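Local coordinates for protein TRAP dicarboxylate transporter, DctP subunit (Anaerococcus prevoti, PDB 4N91) that binds D-glucuronate as either anomer and probably delivers it to the membrane components of a TRAP transporter, at residues R154-T158 against L172-Q177; E214-L220 against Y232-Q238. One frame throughout, in Å; residues are numbered along the deposited sequence. Where two conformers were deposited one is given.

Interaction 1 (R154-T158 against L172-Q177). With BDP (beta-D-glucopyranuronic acid), chain C.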
ATOM      1  N   ARG A 154       0.928  -4.985   7.524  1.00 13.42           N
ATOM      2  CA  ARG A 154       0.844  -6.267   6.855  1.00 13.15           C
ATOM      3  C   ARG A 154       1.358  -7.372   7.759  1.00 14.01           C
ATOM      4  O   ARG A 154       2.431  -7.259   8.356  1.00 15.36           O
ATOM      5  CB  ARG A 154       1.635  -6.243   5.549  1.00 13.43           C
ATOM      6  CG  ARG A 154       1.111  -5.172   4.599  1.00 14.05           C
ATOM      7  CD  ARG A 154       1.870  -5.081   3.352  1.00 13.82           C
ATOM      8  NE  ARG A 154       1.685  -6.203   2.425  1.00 15.12           N
ATOM      9  CZ  ARG A 154       0.827  -6.213   1.415  1.00 16.52           C
ATOM     10  NH1 ARG A 154       0.005  -5.185   1.206  1.00 13.79           N
ATOM     11  NH2 ARG A 154       0.790  -7.265   0.607  1.00 14.88           N
ATOM     12  N   SER A 155       0.569  -8.429   7.871  1.00 12.00           N
ATOM     13  CA  SER A 155       0.898  -9.596   8.657  1.00 11.84           C
ATOM     14  C   SER A 155       0.560 -10.861   7.876  1.00 13.40           C
ATOM     15  O   SER A 155      -0.319 -10.826   7.019  1.00 12.70           O
ATOM     16  CB  SER A 155       0.048  -9.612   9.916  1.00 14.79           C
ATOM     17  OG  SER A 155       0.480  -8.629  10.840  1.00 14.97           O
ATOM     18  N   PHE A 156       1.177 -11.988   8.256  1.00 13.47           N
ATOM     19  CA  PHE A 156       0.949 -13.268   7.579  1.00 10.87           C
ATOM     20  C   PHE A 156      -0.394 -13.897   7.909  1.00 13.85           C
ATOM     21  O   PHE A 156      -0.838 -13.905   9.065  1.00 14.42           O
ATOM     22  CB  PHE A 156       2.080 -14.240   7.930  1.00 12.37           C
ATOM     23  CG  PHE A 156       3.401 -13.830   7.355  1.00 12.57           C
ATOM     24  CD1 PHE A 156       3.600 -13.854   6.000  1.00 13.13           C
ATOM     25  CD2 PHE A 156       4.444 -13.397   8.176  1.00 14.54           C
ATOM     26  CE1 PHE A 156       4.805 -13.435   5.454  1.00 18.34           C
ATOM     27  CE2 PHE A 156       5.633 -12.995   7.636  1.00 16.90           C
ATOM     28  CZ  PHE A 156       5.818 -13.004   6.280  1.00 16.57           C
ATOM     29  N   TYR A 157      -1.019 -14.482   6.901  1.00 11.85           N
ATOM     30  CA  TYR A 157      -2.160 -15.362   7.135  1.00 11.12           C
ATOM     31  C   TYR A 157      -2.013 -16.586   6.246  1.00 11.09           C
ATOM     32  O   TYR A 157      -1.487 -16.530   5.135  1.00 13.19           O
ATOM     33  CB  TYR A 157      -3.504 -14.667   6.909  1.00 10.63           C
ATOM     34  CG  TYR A 157      -3.676 -13.869   5.620  1.00 11.39           C
ATOM     35  CD1 TYR A 157      -3.300 -12.535   5.554  1.00 12.24           C
ATOM     36  CD2 TYR A 157      -4.239 -14.444   4.482  1.00 12.35           C
ATOM     37  CE1 TYR A 157      -3.494 -11.787   4.402  1.00 11.87           C
ATOM     38  CE2 TYR A 157      -4.418 -13.718   3.327  1.00 12.44           C
ATOM     39  CZ  TYR A 157      -4.054 -12.381   3.293  1.00 12.10           C
ATOM     40  OH  TYR A 157      -4.250 -11.625   2.157  1.00 13.20           O
ATOM     41  N   THR A 158      -2.461 -17.718   6.776  1.00 12.84           N
ATOM     42  CA  THR A 158      -2.253 -18.985   6.143  1.00 11.78           C
ATOM     43  C   THR A 158      -3.492 -19.871   6.282  1.00 13.47           C
ATOM     44  O   THR A 158      -4.355 -19.640   7.122  1.00 14.12           O
ATOM     45  CB  THR A 158      -1.081 -19.701   6.820  1.00 15.92           C
ATOM     46  OG1 THR A 158      -1.325 -19.711   8.230  1.00 17.49           O
ATOM     47  CG2 THR A 158       0.251 -18.987   6.559  1.00 17.30           C
ATOM     48  N   LEU A 172       6.584 -23.185   2.809  1.00 20.85           N
ATOM     49  CA  LEU A 172       5.332 -22.594   2.317  1.00 21.05           C
ATOM     50  C   LEU A 172       5.624 -21.661   1.147  1.00 17.06           C
ATOM     51  O   LEU A 172       6.729 -21.100   1.020  1.00 21.08           O
ATOM     52  CB  LEU A 172       4.620 -21.784   3.402  1.00 18.11           C
ATOM     53  CG  LEU A 172       4.216 -22.517   4.688  1.00 23.72           C
ATOM     54  CD1 LEU A 172       3.385 -21.592   5.560  1.00 21.13           C
ATOM     55  CD2 LEU A 172       3.481 -23.793   4.373  1.00 24.97           C
ATOM     56  N   LYS A 173       4.618 -21.474   0.306  1.00 14.27           N
ATOM     57  CA  LYS A 173       4.656 -20.498  -0.767  1.00 15.44           C
ATOM     58  C   LYS A 173       3.698 -19.389  -0.357  1.00 14.58           C
ATOM     59  O   LYS A 173       2.492 -19.629  -0.190  1.00 14.76           O
ATOM     60  CB  LYS A 173       4.135 -21.118  -2.066  1.00 17.48           C
ATOM     61  CG  LYS A 173       5.013 -22.246  -2.599  1.00 22.25           C
ATOM     62  CD  LYS A 173       4.496 -22.726  -3.942  1.00 24.72           C
ATOM     63  CE  LYS A 173       5.193 -23.997  -4.400  1.00 29.18           C
ATOM     64  NZ  LYS A 173       4.833 -24.310  -5.820  1.00 26.67           N
ATOM     65  N   ILE A 174       4.236 -18.187  -0.161  1.00 13.37           N
ATOM     66  CA  ILE A 174       3.457 -17.073   0.354  1.00 11.23           C
ATOM     67  C   ILE A 174       3.368 -16.019  -0.720  1.00 10.76           C
ATOM     68  O   ILE A 174       4.393 -15.610  -1.262  1.00 13.32           O
ATOM     69  CB  ILE A 174       4.126 -16.458   1.596  1.00 13.33           C
ATOM     70  CG1 ILE A 174       4.242 -17.516   2.698  1.00 15.88           C
ATOM     71  CG2 ILE A 174       3.387 -15.225   2.048  1.00 16.50           C
ATOM     72  CD1 ILE A 174       2.911 -18.044   3.226  1.00 14.48           C
ATOM     73  N   ARG A 175       2.159 -15.569  -1.032  1.00 11.16           N
ATOM     74  CA  ARG A 175       1.998 -14.510  -2.032  1.00 11.59           C
ATOM     75  C   ARG A 175       2.521 -13.193  -1.475  1.00 11.98           C
ATOM     76  O   ARG A 175       2.299 -12.860  -0.289  1.00 12.19           O
ATOM     77  CB  ARG A 175       0.536 -14.351  -2.455  1.00 11.61           C
ATOM     78  CG  ARG A 175       0.312 -13.251  -3.470  1.00 10.36           C
ATOM     79  CD  ARG A 175      -0.024 -11.898  -2.834  1.00 11.74           C
ATOM     80  NE  ARG A 175      -0.168 -10.839  -3.813  1.00 11.28           N
ATOM     81  CZ  ARG A 175      -0.541  -9.604  -3.506  1.00 13.27           C
ATOM     82  NH1 ARG A 175      -0.802  -9.300  -2.239  1.00 12.00           N
ATOM     83  NH2 ARG A 175      -0.655  -8.686  -4.456  1.00 11.52           N
ATOM     84  N   VAL A 176       3.220 -12.459  -2.336  1.00 12.50           N
ATOM     85  CA  VAL A 176       3.617 -11.090  -2.058  1.00 13.89           C
ATOM     86  C   VAL A 176       3.269 -10.246  -3.289  1.00 12.80           C
ATOM     87  O   VAL A 176       2.862 -10.769  -4.322  1.00 13.39           O
ATOM     88  CB  VAL A 176       5.107 -10.968  -1.738  1.00 14.41           C
ATOM     89  CG1 VAL A 176       5.405 -11.738  -0.450  1.00 16.55           C
ATOM     90  CG2 VAL A 176       5.944 -11.493  -2.883  1.00 14.65           C
ATOM     91  N   GLN A 177       3.386  -8.934  -3.143  1.00 13.05           N
ATOM     92  CA  GLN A 177       3.244  -8.044  -4.280  1.00 10.73           C
ATOM     93  C   GLN A 177       4.465  -8.153  -5.174  1.00 16.17           C
ATOM     94  O   GLN A 177       5.452  -8.810  -4.815  1.00 17.78           O
ATOM     95  CB  GLN A 177       3.066  -6.622  -3.790  1.00 12.35           C
ATOM     96  CG  GLN A 177       1.834  -6.455  -2.894  1.00 14.64           C
ATOM     97  CD  GLN A 177       1.595  -4.998  -2.547  1.00 16.42           C
ATOM     98  OE1 GLN A 177       1.055  -4.235  -3.348  1.00 19.31           O
ATOM     99  NE2 GLN A 177       2.012  -4.612  -1.377  1.00 15.05           N
TER
HETATM  100  C1  BDP C 402      -3.514  -3.686   0.016  0.66 11.04           C
HETATM  101  C2  BDP C 402      -3.124  -2.418  -0.594  0.66 10.84           C
HETATM  102  C3  BDP C 402      -3.233  -2.505  -2.089  0.66 11.12           C
HETATM  103  C4  BDP C 402      -2.405  -3.548  -2.610  0.66 11.11           C
HETATM  104  C5  BDP C 402      -2.752  -4.824  -1.949  0.66  9.51           C
HETATM  105  C6  BDP C 402      -1.787  -5.968  -2.354  0.66 11.29           C
HETATM  106  O2  BDP C 402      -4.249  -1.535  -0.203  0.66 10.60           O
HETATM  107  O3  BDP C 402      -2.877  -1.216  -2.690  0.66 12.27           O
HETATM  108  O4  BDP C 402      -2.447  -3.673  -3.938  0.66 12.65           O
HETATM  109  O5  BDP C 402      -2.647  -4.702  -0.488  0.66 12.23           O
HETATM  110  O6A BDP C 402      -1.697  -6.180  -3.582  0.66 12.50           O
HETATM  111  O1  BDP C 402      -3.118  -3.615   1.409  0.66 11.71           O
HETATM  112  O6B BDP C 402      -1.352  -6.735  -1.465  0.66 13.00           O
HETATM  113  O   HOH W   1      -2.609 -10.301   0.303  1.00 14.86           O
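R154 and R175 converge on the ligand because each chain bends: R154 turns at chi3 (71°), and R175, its CG anti to the backbone N, turns at chi2 (-92°). Together they form the carboxylate-binding part of the sugar pocket in this periplasmic-binding-protein fold of the DctP family, carried by strands 154-158 and 173-176, which belong to different sheets and share no hydrogen bond. R175 meets the glucuronate carboxylate end-on, its two terminal nitrogens each taking one oxygen. Its NH1 donates to BDP O6B over 2.7 Å, nearly straight. Its NH2 reaches BDP O6A at 2.9 Å and also bonds the M196 carbonyl. From another direction, R154 NH2 donates a second bond to BDP O6B at 3.0 Å, while R154 NH1 reaches the ring oxygen, BDP O5, at 3.2 Å. Arginine suits both places, since its flat, multi-donor group can span two acceptors. The carboxylate probably offsets the two cations, and E214 forms a salt bridge with R154 NE, on the side of the guanidinium turned from the sugar. Q177 lies nearly flat over the rim of the R154 guanidinium, the two planes only 20° apart. Its NE2 approaches R154 NH1 to 3.3 Å; both are donors, so no hydrogen bond forms, and NE2 instead donates to S95 OG. Away from the sugar the contact turns apolar. The F156 ring receives I174 CG2 at its edge, 4.1 Å from CE1, and M186 of helix 180-188 touches both side chains. T158 turns its methyl inward, CG2 lying 4.2 Å from L172 CD1, while its OG1 bonds the K161 carbonyl. One water joins the two strands near the sugar, hydrogen-bonded to Y157 OH and weakly accepting from R175 NH1.

Interaction 2 (E214-L220 against Y232-Q238). With BDP (beta-D-glucopyranuronic acid), chain C.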
ATOM      1  N   GLU A 214       0.098 -12.128   2.860  1.00 12.30           N
ATOM      2  CA  GLU A 214       0.315 -11.191   3.958  1.00 12.68           C
ATOM      3  C   GLU A 214      -0.279  -9.860   3.617  1.00 12.49           C
ATOM      4  O   GLU A 214      -0.132  -9.378   2.515  1.00 12.75           O
ATOM      5  CB  GLU A 214       1.801 -11.053   4.309  1.00 12.02           C
ATOM      6  CG  GLU A 214       2.761 -10.909   3.128  1.00 13.76           C
ATOM      7  CD  GLU A 214       2.860  -9.510   2.542  1.00 15.83           C
ATOM      8  OE1 GLU A 214       2.702  -9.377   1.297  1.00 15.26           O
ATOM      9  OE2 GLU A 214       3.137  -8.535   3.291  1.00 15.85           O
ATOM     10  N   ASN A 215      -0.997  -9.284   4.576  1.00 11.08           N
ATOM     11  CA  ASN A 215      -1.699  -8.058   4.311  1.00 11.72           C
ATOM     12  C   ASN A 215      -2.351  -7.550   5.574  1.00 12.67           C
ATOM     13  O   ASN A 215      -2.251  -8.162   6.631  1.00 12.45           O
ATOM     14  CB  ASN A 215      -2.790  -8.285   3.255  1.00 11.96           C
ATOM     15  CG  ASN A 215      -2.889  -7.129   2.300  1.00 12.98           C
ATOM     16  OD1 ASN A 215      -2.990  -5.973   2.721  1.00 12.95           O
ATOM     17  ND2 ASN A 215      -2.812  -7.422   0.999  1.00 13.29           N
ATOM     18  N   ASN A 216      -3.055  -6.440   5.434  1.00 11.23           N
ATOM     19  CA  ASN A 216      -3.924  -5.970   6.481  1.00 10.18           C
ATOM     20  C   ASN A 216      -5.204  -6.808   6.566  1.00 14.15           C
ATOM     21  O   ASN A 216      -5.442  -7.704   5.756  1.00 13.87           O
ATOM     22  CB  ASN A 216      -4.237  -4.489   6.292  1.00 13.15           C
ATOM     23  CG  ASN A 216      -4.961  -4.197   4.989  1.00 11.28           C
ATOM     24  OD1 ASN A 216      -5.974  -4.850   4.641  1.00 14.81           O
ATOM     25  ND2 ASN A 216      -4.426  -3.247   4.228  1.00 13.14           N
ATOM     26  N   GLU A 217      -6.042  -6.505   7.544  1.00 15.13           N
ATOM     27  CA  GLU A 217      -7.227  -7.300   7.812  1.00 13.65           C
ATOM     28  C   GLU A 217      -8.328  -7.198   6.758  1.00 15.23           C
ATOM     29  O   GLU A 217      -9.153  -8.096   6.656  1.00 16.23           O
ATOM     30  CB  GLU A 217      -7.794  -6.947   9.174  1.00 15.24           C
ATOM     31  CG  GLU A 217      -6.789  -7.115  10.309  1.00 17.57           C
ATOM     32  CD  GLU A 217      -6.006  -5.851  10.664  1.00 18.15           C
ATOM     33  OE1 GLU A 217      -5.687  -5.023   9.778  1.00 15.67           O
ATOM     34  OE2 GLU A 217      -5.709  -5.691  11.881  1.00 18.18           O
HETATM   35  N   MSE A 218      -8.324  -6.121   5.982  0.55 15.88           N
HETATM   36  CA  MSE A 218      -9.358  -5.906   4.981  0.55 14.68           C
HETATM   37  C   MSE A 218      -9.286  -6.942   3.863  0.55 12.92           C
HETATM   38  O   MSE A 218     -10.285  -7.247   3.217  0.55 15.67           O
HETATM   39  CB  MSE A 218      -9.289  -4.477   4.436  0.55 16.17           C
HETATM   40  CG  MSE A 218      -9.969  -3.459   5.313  0.55 24.57           C
HETATM   41 SE   MSE A 218     -11.851  -3.644   5.047  0.55 33.28          SE
HETATM   42  CE  MSE A 218     -12.285  -2.434   3.587  0.55 16.95           C
ATOM     43  N   SER A 219      -8.107  -7.509   3.640  1.00 13.60           N
ATOM     44  CA  SER A 219      -7.960  -8.586   2.667  1.00 11.99           C
ATOM     45  C   SER A 219      -8.813  -9.776   3.039  1.00 12.84           C
ATOM     46  O   SER A 219      -9.262 -10.503   2.161  1.00 14.44           O
ATOM     47  CB  SER A 219      -6.502  -9.065   2.577  1.00 14.56           C
ATOM     48  OG  SER A 219      -5.723  -8.151   1.805  1.00 23.96           O
ATOM     49  N   LEU A 220      -8.967 -10.032   4.333  1.00 14.96           N
ATOM     50  CA  LEU A 220      -9.676 -11.215   4.780  1.00 14.70           C
ATOM     51  C   LEU A 220     -11.157 -11.138   4.437  1.00 15.60           C
ATOM     52  O   LEU A 220     -11.784 -12.144   4.156  1.00 15.47           O
ATOM     53  CB  LEU A 220      -9.570 -11.370   6.298  1.00 13.92           C
ATOM     54  CG  LEU A 220      -8.165 -11.578   6.863  1.00 14.52           C
ATOM     55  CD1 LEU A 220      -8.170 -11.512   8.381  1.00 16.07           C
ATOM     56  CD2 LEU A 220      -7.621 -12.915   6.382  1.00 16.30           C
ATOM     57  N   TYR A 232      -4.528 -15.783  11.161  1.00 12.35           N
ATOM     58  CA  TYR A 232      -3.961 -14.470  10.890  1.00 12.64           C
ATOM     59  C   TYR A 232      -3.074 -14.108  12.056  1.00 14.48           C
ATOM     60  O   TYR A 232      -3.552 -13.954  13.179  1.00 16.86           O
ATOM     61  CB  TYR A 232      -5.052 -13.429  10.674  1.00 15.50           C
ATOM     62  CG  TYR A 232      -4.553 -12.051  10.239  1.00 14.76           C
ATOM     63  CD1 TYR A 232      -4.038 -11.155  11.147  1.00 11.38           C
ATOM     64  CD2 TYR A 232      -4.635 -11.647   8.919  1.00 13.31           C
ATOM     65  CE1 TYR A 232      -3.605  -9.895  10.766  1.00 12.72           C
ATOM     66  CE2 TYR A 232      -4.177 -10.385   8.521  1.00 11.74           C
ATOM     67  CZ  TYR A 232      -3.672  -9.513   9.471  1.00 12.65           C
ATOM     68  OH  TYR A 232      -3.230  -8.279   9.107  1.00 14.16           O
ATOM     69  N   SER A 233      -1.781 -13.974  11.780  0.58 14.45           N
ATOM     70  CA  SER A 233      -0.765 -13.838  12.808  0.58 13.38           C
ATOM     71  C   SER A 233      -0.072 -12.462  12.757  0.58 13.14           C
ATOM     72  O   SER A 233       0.641 -12.166  11.813  0.58 13.33           O
ATOM     73  CB  SER A 233       0.267 -14.953  12.648  0.58 18.53           C
ATOM     74  OG  SER A 233       1.297 -14.848  13.620  0.58 16.50           O
ATOM     75  N   TYR A 234      -0.275 -11.653  13.792  1.00 16.06           N
ATOM     76  CA  TYR A 234       0.135 -10.263  13.804  1.00 17.99           C
ATOM     77  C   TYR A 234       1.635 -10.052  13.989  1.00 17.04           C
ATOM     78  O   TYR A 234       2.082  -9.503  15.012  1.00 19.58           O
ATOM     79  CB  TYR A 234      -0.628  -9.525  14.895  1.00 16.78           C
ATOM     80  CG  TYR A 234      -2.041  -9.067  14.549  1.00 14.67           C
ATOM     81  CD1 TYR A 234      -2.245  -7.954  13.744  1.00 16.01           C
ATOM     82  CD2 TYR A 234      -3.161  -9.698  15.057  1.00 18.33           C
ATOM     83  CE1 TYR A 234      -3.497  -7.503  13.447  1.00 14.05           C
ATOM     84  CE2 TYR A 234      -4.439  -9.251  14.745  1.00 16.68           C
ATOM     85  CZ  TYR A 234      -4.590  -8.134  13.951  1.00 14.92           C
ATOM     86  OH  TYR A 234      -5.836  -7.656  13.672  1.00 20.24           O
ATOM     87  N   ASP A 235       2.409 -10.484  13.009  1.00 17.48           N
ATOM     88  CA  ASP A 235       3.834 -10.210  13.031  1.00 16.37           C
ATOM     89  C   ASP A 235       4.108  -8.758  12.612  1.00 19.72           C
ATOM     90  O   ASP A 235       5.161  -8.211  12.930  1.00 17.43           O
ATOM     91  CB  ASP A 235       4.596 -11.188  12.161  1.00 15.83           C
ATOM     92  CG  ASP A 235       4.325 -10.995  10.693  1.00 21.24           C
ATOM     93  OD1 ASP A 235       3.152 -11.139  10.313  1.00 18.99           O
ATOM     94  OD2 ASP A 235       5.279 -10.707   9.925  1.00 18.59           O
HETATM   95  N   MSE A 236       3.155  -8.159  11.892  1.00 14.83           N
HETATM   96  CA  MSE A 236       3.182  -6.735  11.500  1.00 16.10           C
HETATM   97  C   MSE A 236       4.535  -6.287  10.909  1.00 17.56           C
HETATM   98  O   MSE A 236       5.161  -5.300  11.358  1.00 17.86           O
HETATM   99  CB  MSE A 236       2.761  -5.865  12.697  1.00 20.38           C
HETATM  100  CG  MSE A 236       1.326  -6.122  13.128  1.00 15.29           C
HETATM  101 SE   MSE A 236       0.844  -5.218  14.787  1.00 31.55          SE
HETATM  102  CE  MSE A 236       0.876  -3.405  14.083  1.00 38.42           C
ATOM    103  N   HIS A 237       4.958  -6.980   9.858  1.00 16.12           N
ATOM    104  CA  HIS A 237       6.299  -6.792   9.321  1.00 15.70           C
ATOM    105  C   HIS A 237       6.484  -5.500   8.561  1.00 15.57           C
ATOM    106  O   HIS A 237       7.607  -4.995   8.480  1.00 17.36           O
ATOM    107  CB  HIS A 237       6.747  -7.967   8.453  1.00 13.58           C
ATOM    108  CG  HIS A 237       5.717  -8.449   7.483  1.00 13.75           C
ATOM    109  ND1 HIS A 237       4.964  -9.574   7.722  1.00 16.40           N
ATOM    110  CD2 HIS A 237       5.343  -8.002   6.260  1.00 17.49           C
ATOM    111  CE1 HIS A 237       4.150  -9.786   6.709  1.00 15.22           C
ATOM    112  NE2 HIS A 237       4.361  -8.852   5.806  1.00 14.94           N
ATOM    113  N   GLN A 238       5.411  -4.955   8.007  1.00 15.81           N
ATOM    114  CA  GLN A 238       5.507  -3.700   7.260  1.00 14.79           C
ATOM    115  C   GLN A 238       4.279  -2.839   7.455  1.00 14.06           C
ATOM    116  O   GLN A 238       3.169  -3.347   7.746  1.00 15.37           O
ATOM    117  CB  GLN A 238       5.661  -3.922   5.765  1.00 16.90           C
ATOM    118  CG  GLN A 238       6.929  -4.597   5.323  1.00 20.94           C
ATOM    119  CD  GLN A 238       6.788  -5.091   3.903  1.00 28.60           C
ATOM    120  OE1 GLN A 238       5.877  -5.893   3.565  1.00 27.51           O
ATOM    121  NE2 GLN A 238       7.649  -4.603   3.047  1.00 29.03           N
TER
HETATM  122  C1  BDP C 402      -3.514  -3.686   0.016  0.66 11.04           C
HETATM  123  C2  BDP C 402      -3.124  -2.418  -0.594  0.66 10.84           C
HETATM  124  C3  BDP C 402      -3.233  -2.505  -2.089  0.66 11.12           C
HETATM  125  C4  BDP C 402      -2.405  -3.548  -2.610  0.66 11.11           C
HETATM  126  C5  BDP C 402      -2.752  -4.824  -1.949  0.66  9.51           C
HETATM  127  C6  BDP C 402      -1.787  -5.968  -2.354  0.66 11.29           C
HETATM  128  O2  BDP C 402      -4.249  -1.535  -0.203  0.66 10.60           O
HETATM  129  O3  BDP C 402      -2.877  -1.216  -2.690  0.66 12.27           O
HETATM  130  O4  BDP C 402      -2.447  -3.673  -3.938  0.66 12.65           O
HETATM  131  O5  BDP C 402      -2.647  -4.702  -0.488  0.66 12.23           O
HETATM  132  O6A BDP C 402      -1.697  -6.180  -3.582  0.66 12.50           O
HETATM  133  O1  BDP C 402      -3.118  -3.615   1.409  0.66 11.71           O
HETATM  134  O6B BDP C 402      -1.352  -6.735  -1.465  0.66 13.00           O
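L220 lays CD1 obliquely against the Y232 ring, 3.6 Å from its CD2. Tyrosine suits this place because its far end is polar: Y232 OH donates to the N215 carbonyl oxygen at 2.7 Å, in the carbonyl plane and on a lone pair. Next to it, Y234 OH donates to the anti lone pair of E217 OE2, also at 2.7 Å, with the carboxylate and ring planes 67° apart. The third bond is H237 NE2 to E214 OE2, 2.8 Å long and almost straight at 175°. It lies in the imidazole plane and meets the carboxylate oxygen on its anti side. H237 ND1 makes an apparent, very short bond to D235 OD2, to be read with caution; with a carboxylate at each nitrogen, a cationic ring would be plausible. On the far side of the 214-220 segment, N215 ND2 donates to BDP O5 at 3.1 Å, while N215 OD1 accepts from N216 N. N216 OD1 weakly accepts from M218 N, a capping bond at the turn into the short helix, and ND2 bonds the A151 carbonyl. Two tyrosines and a buried histidine thus brace, from behind, an asparagine-bearing strand end that lines the sugar pocket of a family 7 solute-binding protein.

In the fold
Interactions 1 and 2 lie with their centres about 8 Å apart and share one sheet, in which strand 154-158 runs between 212-215 and 231-238. Backbone bonds probably join them on one flank, R154 N to Q238 O at 2.8 Å and F156 O to S233 N at 2.9 Å, while S155 pairs with N215 on the other. E214 links the two chemically: one oxygen, OE2, takes both H237 and R154, so the histidine network of interaction 2 is second shell to the arginine of interaction 1. Both contacts reach the same glucuronate; R154 and N215 share its ring oxygen, with Q77 and N38 adding further bonds.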